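Long-range contact in jacalin-type lectin domain-containing protein (Musa acuminata, PDB 7KMU), which probably binds mannose-type sugars as a jacalin-related lectin, with antiviral and mitogenic activity: residues D27-E41 with Q53-F67. Numbering follows the deposited sequence.
Sequences DSVKINAGDIIDAIE and QHYGGTGGEPHEIAF. With EDO (1,2-ethanediol), chain F.
Val29 and Ile65, then Ile31 and His63, bond in both directions (Ile65 N to Val29 O 3.0 Å, Ile31 N to His63 O 2.9 Å), pairing strand 61-66 antiparallel with 27-33. On the far side of the 27-41 hairpin, Ile40 and Tyr55 bond likewise, joining 37-41 to 53-56. The link 57-60, three of its four residues glycine, carries the chain between these edges, over Asn32 and Asp38 just short of the hairpin's turn. There Asn32 ND2 donates a hydrogen bond to Gly60 O (3.1 Å) from above the carbonyl plane, while Asp38 lays its carboxylate against Gly59 and Gly60; a water joins Asp38 OD2 to Gly59 N.

Apolar contact lies on the Val29 face: Val29 CB meets Ile65 CG2 at 3.9 Å, and with Val29 CG1 anti to the backbone N (chi1 172°), Val29 CG2 reaches the ring edge of Phe67. Across the other face, Glu41 OE2 lies in the His54 ring plane, 3.4 Å from CD2, its carboxylate turned 65° from the ring. Ethanediol, probably from the crystallisation liquor, hydrogen-bonds to Ser28 OG, Glu41 OE1 and Thr43, weakly to Glu64 OE2.

The result is one four-stranded Greek-key sheet of the jacalin-type beta-prism, ordered 49-56, 37-46, 25-33, 61-66; Phe101 of strand 100-104 packs on Val29, Ile31 and Ile65, and Trp18 stacks on Tyr55.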
loop_
_atom_site.group_PDB
_atom_site.type_symbol
_atom_site.label_atom_id
_atom_site.label_comp_id
_atom_site.label_asym_id
_atom_site.label_seq_id
_atom_site.Cartn_x
_atom_site.Cartn_y
_atom_site.Cartn_z
ATOM N N ASP B 27 -21.421 0.221 -3.218
ATOM C CA ASP B 27 -22.412 0.252 -4.295
ATOM C C ASP B 27 -21.988 1.095 -5.479
ATOM O O ASP B 27 -22.185 0.693 -6.634
ATOM C CB ASP B 27 -23.781 0.688 -3.747
ATOM C CG ASP B 27 -24.230 -0.191 -2.592
ATOM O OD1 ASP B 27 -24.353 -1.416 -2.793
ATOM O OD2 ASP B 27 -24.410 0.340 -1.481
ATOM N N SER B 28 -21.421 2.270 -5.198
ATOM C CA SER B 28 -20.952 3.152 -6.252
ATOM C C SER B 28 -19.942 4.149 -5.717
ATOM O O SER B 28 -19.885 4.416 -4.510
ATOM C CB SER B 28 -22.128 3.863 -6.918
ATOM O OG SER B 28 -22.873 4.616 -5.977
ATOM N N VAL B 29 -19.125 4.698 -6.627
ATOM C CA VAL B 29 -18.137 5.715 -6.293
ATOM C C VAL B 29 -18.238 6.808 -7.354
ATOM O O VAL B 29 -18.291 6.498 -8.543
ATOM C CB VAL B 29 -16.680 5.147 -6.212
ATOM C CG1 VAL B 29 -15.643 6.272 -6.061
ATOM C CG2 VAL B 29 -16.533 4.155 -5.058
ATOM N N LYS B 30 -18.194 8.079 -6.925
ATOM C CA LYS B 30 -18.147 9.213 -7.836
ATOM C C LYS B 30 -16.905 10.014 -7.494
ATOM O O LYS B 30 -16.700 10.366 -6.332
ATOM C CB LYS B 30 -19.401 10.078 -7.704
ATOM C CG LYS B 30 -19.425 11.277 -8.667
ATOM C CD LYS B 30 -20.715 12.111 -8.503
ATOM C CE LYS B 30 -20.654 13.100 -7.363
ATOM N NZ LYS B 30 -21.918 13.874 -7.246
ATOM N N ILE B 31 -16.059 10.291 -8.502
ATOM C CA ILE B 31 -14.870 11.110 -8.298
ATOM C C ILE B 31 -15.041 12.377 -9.106
ATOM O O ILE B 31 -15.399 12.294 -10.278
ATOM C CB ILE B 31 -13.561 10.358 -8.709
ATOM C CG1 ILE B 31 -13.258 9.209 -7.713
ATOM C CG2 ILE B 31 -12.349 11.319 -8.857
ATOM C CD1 ILE B 31 -12.108 8.219 -8.142
ATOM N N ASN B 32 -14.799 13.540 -8.491
ATOM C CA ASN B 32 -14.799 14.828 -9.188
ATOM C C ASN B 32 -13.357 15.239 -9.341
ATOM O O ASN B 32 -12.589 15.230 -8.361
ATOM C CB ASN B 32 -15.574 15.898 -8.442
ATOM C CG ASN B 32 -17.057 15.788 -8.651
ATOM O OD1 ASN B 32 -17.705 14.846 -8.186
ATOM N ND2 ASN B 32 -17.636 16.740 -9.378
ATOM N N ALA B 33 -12.973 15.584 -10.574
ATOM C CA ALA B 33 -11.583 15.939 -10.844
ATOM C C ALA B 33 -11.466 16.913 -11.991
ATOM O O ALA B 33 -12.310 16.916 -12.888
ATOM C CB ALA B 33 -10.803 14.677 -11.187
ATOM N N GLY B 34 -10.406 17.697 -11.952
ATOM C CA GLY B 34 -10.017 18.627 -13.010
ATOM C C GLY B 34 -8.516 18.514 -13.119
ATOM O O GLY B 34 -7.997 17.446 -13.474
ATOM N N ASP B 35 -7.797 19.555 -12.695
ATOM C CA ASP B 35 -6.338 19.487 -12.594
ATOM C C ASP B 35 -5.986 18.422 -11.529
ATOM O O ASP B 35 -4.992 17.716 -11.660
ATOM C CB ASP B 35 -5.760 20.819 -12.083
ATOM C CG ASP B 35 -5.747 21.984 -13.055
ATOM O OD1 ASP B 35 -5.836 21.742 -14.274
ATOM O OD2 ASP B 35 -5.625 23.139 -12.589
ATOM N N ILE B 36 -6.776 18.376 -10.434
ATOM C CA ILE B 36 -6.502 17.501 -9.297
ATOM C C ILE B 36 -7.777 16.770 -8.853
ATOM O O ILE B 36 -8.804 16.877 -9.537
ATOM C CB ILE B 36 -5.830 18.331 -8.141
ATOM C CG1 ILE B 36 -6.634 19.616 -7.794
ATOM C CG2 ILE B 36 -4.397 18.731 -8.524
ATOM C CD1 ILE B 36 -7.984 19.395 -7.030
ATOM N N ILE B 37 -7.726 16.031 -7.719
ATOM C CA ILE B 37 -8.900 15.331 -7.202
ATOM C C ILE B 37 -9.655 16.243 -6.233
ATOM O O ILE B 37 -9.191 16.493 -5.118
ATOM C CB ILE B 37 -8.520 13.973 -6.557
ATOM C CG1 ILE B 37 -7.708 13.087 -7.537
ATOM C CG2 ILE B 37 -9.779 13.258 -6.071
ATOM C CD1 ILE B 37 -8.424 12.802 -8.940
ATOM N N ASP B 38 -10.796 16.762 -6.681
ATOM C CA ASP B 38 -11.610 17.668 -5.879
ATOM C C ASP B 38 -12.416 16.943 -4.821
ATOM O O ASP B 38 -12.563 17.451 -3.706
ATOM C CB ASP B 38 -12.594 18.408 -6.790
ATOM C CG ASP B 38 -11.895 19.357 -7.732
ATOM O OD1 ASP B 38 -11.500 18.913 -8.838
ATOM O OD2 ASP B 38 -11.712 20.529 -7.355
ATOM N N ALA B 39 -12.979 15.783 -5.176
ATOM C CA ALA B 39 -13.865 15.083 -4.264
ATOM C C ALA B 39 -14.026 13.618 -4.585
ATOM O O ALA B 39 -13.824 13.177 -5.727
ATOM C CB ALA B 39 -15.242 15.759 -4.288
ATOM N N ILE B 40 -14.439 12.858 -3.569
ATOM C CA ILE B 40 -14.793 11.457 -3.707
ATOM C C ILE B 40 -16.077 11.263 -2.931
ATOM O O ILE B 40 -16.206 11.747 -1.802
ATOM C CB ILE B 40 -13.653 10.465 -3.321
ATOM C CG1 ILE B 40 -14.031 8.999 -3.682
ATOM C CG2 ILE B 40 -13.213 10.601 -1.840
ATOM C CD1 ILE B 40 -12.853 7.968 -3.676
ATOM N N GLU B 41 -17.044 10.614 -3.561
ATOM C CA GLU B 41 -18.330 10.332 -2.942
ATOM C C GLU B 41 -18.570 8.836 -3.054
ATOM O O GLU B 41 -18.381 8.261 -4.126
ATOM C CB GLU B 41 -19.430 11.135 -3.649
ATOM C CG GLU B 41 -20.800 10.960 -3.031
ATOM C CD GLU B 41 -21.879 11.662 -3.824
ATOM O OE1 GLU B 41 -22.542 10.987 -4.641
ATOM O OE2 GLU B 41 -22.047 12.887 -3.646
ATOM N N GLN B 53 -21.810 9.230 1.206
ATOM C CA GLN B 53 -20.971 10.184 1.899
ATOM C C GLN B 53 -20.077 10.873 0.889
ATOM O O GLN B 53 -19.429 10.189 0.089
ATOM C CB GLN B 53 -20.127 9.510 2.981
ATOM C CG GLN B 53 -20.923 8.968 4.168
ATOM C CD GLN B 53 -21.436 10.038 5.119
ATOM O OE1 GLN B 53 -21.042 11.215 5.078
ATOM N NE2 GLN B 53 -22.328 9.644 6.017
ATOM N N HIS B 54 -20.020 12.212 0.947
ATOM C CA HIS B 54 -19.214 13.056 0.063
ATOM C C HIS B 54 -18.086 13.679 0.863
ATOM O O HIS B 54 -18.312 14.232 1.945
ATOM C CB HIS B 54 -20.099 14.167 -0.541
ATOM C CG HIS B 54 -19.413 15.038 -1.552
ATOM N ND1 HIS B 54 -18.577 16.077 -1.175
ATOM C CD2 HIS B 54 -19.509 15.018 -2.899
ATOM C CE1 HIS B 54 -18.176 16.641 -2.305
ATOM N NE2 HIS B 54 -18.706 16.031 -3.366
ATOM N N TYR B 55 -16.863 13.606 0.317
ATOM C CA TYR B 55 -15.662 14.167 0.915
ATOM C C TYR B 55 -14.984 15.071 -0.100
ATOM O O TYR B 55 -14.939 14.729 -1.282
ATOM C CB TYR B 55 -14.724 13.035 1.370
ATOM C CG TYR B 55 -15.431 12.022 2.248
ATOM C CD1 TYR B 55 -15.780 12.331 3.556
ATOM C CD2 TYR B 55 -15.811 10.778 1.748
ATOM C CE1 TYR B 55 -16.463 11.417 4.362
ATOM C CE2 TYR B 55 -16.488 9.852 2.545
ATOM C CZ TYR B 55 -16.809 10.179 3.853
ATOM O OH TYR B 55 -17.456 9.269 4.662
ATOM N N GLY B 56 -14.516 16.223 0.353
ATOM C CA GLY B 56 -13.882 17.208 -0.518
ATOM C C GLY B 56 -14.804 18.349 -0.901
ATOM O O GLY B 56 -15.895 18.508 -0.333
ATOM N N GLY B 57 -14.366 19.123 -1.885
ATOM C CA GLY B 57 -15.063 20.323 -2.342
ATOM C C GLY B 57 -16.084 20.146 -3.439
ATOM O O GLY B 57 -16.545 19.034 -3.718
ATOM N N THR B 58 -16.457 21.282 -4.053
ATOM C CA THR B 58 -17.516 21.284 -5.062
ATOM C C THR B 58 -17.021 21.392 -6.516
ATOM O O THR B 58 -17.847 21.443 -7.431
ATOM C CB THR B 58 -18.514 22.418 -4.729
ATOM O OG1 THR B 58 -17.812 23.659 -4.780
ATOM C CG2 THR B 58 -19.159 22.249 -3.349
ATOM N N GLY B 59 -15.701 21.422 -6.722
ATOM C CA GLY B 59 -15.132 21.567 -8.061
ATOM C C GLY B 59 -14.953 20.271 -8.832
ATOM O O GLY B 59 -15.346 19.195 -8.363
ATOM N N GLY B 60 -14.433 20.405 -10.054
ATOM C CA GLY B 60 -14.123 19.284 -10.932
ATOM C C GLY B 60 -15.294 18.631 -11.639
ATOM O O GLY B 60 -16.459 18.830 -11.277
ATOM N N GLU B 61 -14.969 17.827 -12.659
ATOM C CA GLU B 61 -15.941 17.108 -13.461
ATOM C C GLU B 61 -16.206 15.760 -12.808
ATOM O O GLU B 61 -15.254 15.093 -12.392
ATOM C CB GLU B 61 -15.412 16.913 -14.904
ATOM C CG GLU B 61 -16.393 16.236 -15.856
ATOM C CD GLU B 61 -15.886 15.833 -17.231
ATOM O OE1 GLU B 61 -14.703 16.098 -17.545
ATOM O OE2 GLU B 61 -16.683 15.244 -17.997
ATOM N N PRO B 62 -17.468 15.321 -12.753
ATOM C CA PRO B 62 -17.756 14.027 -12.127
ATOM C C PRO B 62 -17.683 12.848 -13.077
ATOM O O PRO B 62 -17.959 12.960 -14.281
ATOM C CB PRO B 62 -19.193 14.198 -11.637
ATOM C CG PRO B 62 -19.817 15.112 -12.688
ATOM C CD PRO B 62 -18.716 16.030 -13.137
ATOM N N HIS B 63 -17.314 11.705 -12.495
ATOM C CA HIS B 63 -17.306 10.406 -13.160
ATOM C C HIS B 63 -17.739 9.407 -12.122
ATOM O O HIS B 63 -17.398 9.545 -10.945
ATOM C CB HIS B 63 -15.950 10.017 -13.760
ATOM C CG HIS B 63 -15.593 10.780 -14.997
ATOM N ND1 HIS B 63 -14.763 11.881 -14.941
ATOM C CD2 HIS B 63 -15.924 10.546 -16.289
ATOM C CE1 HIS B 63 -14.638 12.303 -16.188
ATOM N NE2 HIS B 63 -15.321 11.535 -17.035
ATOM N N GLU B 64 -18.519 8.428 -12.538
ATOM C CA GLU B 64 -19.078 7.471 -11.595
ATOM C C GLU B 64 -19.024 6.036 -12.067
ATOM O O GLU B 64 -19.123 5.763 -13.269
ATOM C CB GLU B 64 -20.536 7.908 -11.324
ATOM C CG GLU B 64 -21.327 7.142 -10.282
ATOM C CD GLU B 64 -22.770 7.604 -10.168
ATOM O OE1 GLU B 64 -23.030 8.818 -10.339
ATOM O OE2 GLU B 64 -23.642 6.749 -9.891
ATOM N N ILE B 65 -18.893 5.111 -11.104
ATOM C CA ILE B 65 -18.922 3.677 -11.327
ATOM C C ILE B 65 -19.990 3.079 -10.420
ATOM O O ILE B 65 -19.997 3.378 -9.222
ATOM C CB ILE B 65 -17.535 2.991 -11.113
ATOM C CG1 ILE B 65 -17.631 1.471 -11.411
ATOM C CG2 ILE B 65 -16.956 3.270 -9.676
ATOM C CD1 ILE B 65 -16.331 0.735 -11.384
ATOM N N ALA B 66 -20.904 2.269 -10.981
ATOM C CA ALA B 66 -21.891 1.535 -10.187
ATOM C C ALA B 66 -21.425 0.080 -10.234
ATOM O O ALA B 66 -21.314 -0.503 -11.315
ATOM C CB ALA B 66 -23.290 1.680 -10.781
ATOM N N PHE B 67 -21.076 -0.489 -9.080
ATOM C CA PHE B 67 -20.550 -1.845 -9.008
ATOM C C PHE B 67 -21.547 -2.913 -9.402
ATOM O O PHE B 67 -22.701 -2.868 -8.989
ATOM C CB PHE B 67 -19.955 -2.139 -7.614
ATOM C CG PHE B 67 -18.682 -1.357 -7.388
ATOM C CD1 PHE B 67 -18.722 -0.065 -6.883
ATOM C CD2 PHE B 67 -17.452 -1.885 -7.751
ATOM C CE1 PHE B 67 -17.550 0.680 -6.730
ATOM C CE2 PHE B 67 -16.283 -1.145 -7.584
ATOM C CZ PHE B 67 -16.339 0.138 -7.088
HETATM C C1 EDO F . -21.518 7.528 -5.309
HETATM O O1 EDO F . -22.383 8.191 -4.432
HETATM C C2 EDO F . -22.026 7.760 -6.744
HETATM O O2 EDO F . -23.268 7.096 -6.956
HETATM O O HOH W 1 -24.150 -1.162 -7.471
HETATM O O HOH W 2 -13.153 21.402 -5.259
#